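Local coordinates for tryptophan halogenase (PDB 2PYX), which probably acts as a flavin-dependent halogenase of the tryptophan halogenase family, using FAD in a monooxygenase-type reaction, at residues 144-147 and 148-152. Sequence-based numbering, arbitrary orientation.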
loop_
_atom_site.group_PDB
_atom_site.type_symbol
_atom_site.label_atom_id
_atom_site.label_comp_id
_atom_site.label_asym_id
_atom_site.label_seq_id
_atom_site.Cartn_x
_atom_site.Cartn_y
_atom_site.Cartn_z
ATOM N N GLN A 144 -14.952 8.565 9.658
ATOM C CA GLN A 144 -14.630 8.610 8.227
ATOM C C GLN A 144 -15.679 8.051 7.306
ATOM O O GLN A 144 -15.742 8.411 6.131
ATOM C CB GLN A 144 -13.311 7.872 7.960
ATOM C CG GLN A 144 -12.157 8.761 8.159
ATOM C CD GLN A 144 -10.799 8.119 7.919
ATOM O OE1 GLN A 144 -10.612 6.960 8.226
ATOM N NE2 GLN A 144 -9.829 8.917 7.441
ATOM N N GLN A 145 -16.499 7.127 7.782
ATOM C CA GLN A 145 -17.541 6.578 6.910
ATOM C C GLN A 145 -18.444 7.712 6.454
ATOM O O GLN A 145 -18.587 7.960 5.256
ATOM C CB GLN A 145 -18.343 5.463 7.580
ATOM C CG GLN A 145 -19.537 4.898 6.801
ATOM C CD GLN A 145 -19.165 4.378 5.397
ATOM O OE1 GLN A 145 -18.481 5.059 4.624
ATOM N NE2 GLN A 145 -19.607 3.179 5.078
ATOM N N VAL A 146 -18.971 8.451 7.426
ATOM C CA VAL A 146 -19.853 9.574 7.150
ATOM C C VAL A 146 -19.125 10.687 6.386
ATOM O O VAL A 146 -19.661 11.202 5.415
ATOM C CB VAL A 146 -20.488 10.108 8.465
ATOM C CG1 VAL A 146 -21.193 11.418 8.208
ATOM C CG2 VAL A 146 -21.449 9.066 9.044
ATOM N N LEU A 147 -17.901 11.027 6.795
ATOM C CA LEU A 147 -17.198 12.144 6.204
ATOM C C LEU A 147 -16.781 11.872 4.756
ATOM O O LEU A 147 -16.879 12.728 3.896
ATOM C CB LEU A 147 -16.002 12.526 7.072
ATOM C CG LEU A 147 -16.379 12.923 8.513
ATOM C CD1 LEU A 147 -15.176 13.041 9.430
ATOM C CD2 LEU A 147 -17.144 14.223 8.536
ATOM N N THR A 148 -16.317 10.662 4.477
ATOM C CA THR A 148 -15.914 10.319 3.123
ATOM C C THR A 148 -17.134 10.196 2.202
ATOM O O THR A 148 -17.039 10.512 1.023
ATOM C CB THR A 148 -15.022 9.050 3.081
ATOM O OG1 THR A 148 -15.736 7.950 3.629
ATOM C CG2 THR A 148 -13.741 9.277 3.847
ATOM N N GLN A 149 -18.270 9.741 2.744
ATOM C CA GLN A 149 -19.511 9.711 1.950
ATOM C C GLN A 149 -19.863 11.124 1.466
ATOM O O GLN A 149 -20.403 11.323 0.365
ATOM C CB GLN A 149 -20.643 9.118 2.775
ATOM C CG GLN A 149 -20.539 7.598 2.894
ATOM C CD GLN A 149 -21.534 6.982 3.886
ATOM O OE1 GLN A 149 -21.842 5.790 3.795
ATOM N NE2 GLN A 149 -22.044 7.789 4.826
ATOM N N LEU A 150 -19.550 12.100 2.301
ATOM C CA LEU A 150 -19.765 13.521 1.988
ATOM C C LEU A 150 -18.669 14.168 1.144
ATOM O O LEU A 150 -18.718 15.371 0.882
ATOM C CB LEU A 150 -19.881 14.275 3.291
ATOM C CG LEU A 150 -21.135 13.994 4.104
ATOM C CD1 LEU A 150 -21.009 14.607 5.458
ATOM C CD2 LEU A 150 -22.375 14.548 3.384
ATOM N N GLY A 151 -17.657 13.396 0.744
ATOM C CA GLY A 151 -16.563 13.891 -0.064
ATOM C C GLY A 151 -15.626 14.834 0.655
ATOM O O GLY A 151 -14.947 15.656 0.008
ATOM N N LEU A 152 -15.530 14.686 1.965
ATOM C CA LEU A 152 -14.723 15.605 2.733
ATOM C C LEU A 152 -13.269 15.162 2.940
ATOM O O LEU A 152 -12.956 13.955 2.913
ATOM C CB LEU A 152 -15.375 15.889 4.069
ATOM C CG LEU A 152 -16.848 16.361 4.042
ATOM C CD1 LEU A 152 -17.376 16.525 5.446
ATOM C CD2 LEU A 152 -16.938 17.677 3.269
HETATM O O HOH W 1 -22.619 10.681 5.033
#
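Q145 carries CG trans to its own nitrogen and then folds at chi2 (56°), which lays its amide over the flat face of Q149's, whose chain runs extended beyond CG. The two amides stack with their planes 17° apart, and Q149 OE1 lies 3.4 Å from Q145 CD. Q145 OE1 also accepts a hydrogen bond from R93 on strand 87-95, which holds that end of the amide. The other end of the Q149 amide is held by water: NE2 donates to a water that in turn donates to V146 O, with 3.0 Å between the water and that oxygen. The preceding residue, T148, places OG1 between its own N and carbonyl carbon (chi1 60°), from where it donates to Q144 O in a short 2.5 Å bond. The same oxygen takes the helical bond from T148 N at 2.9 Å, so two donors of one residue grip it. Helix 144-149 then closes in a Schellman motif: G151 adopts positive phi, its N bonds back to T148 O, and L152 N reaches L147 O at 3.1 Å in a nearly straight bond. Around this reversal the leucines meet obliquely, L147 CD2 touching L152 CD1 at 3.9 Å, while V146 CG1 approaches L150 CD1 at 4.2 Å on the flank lying against helix 484-507. On another face, the Q144 amide bonds to S114, N167 and Q90, its side chain about 9 Å from that of K89, the predicted active-site lysine.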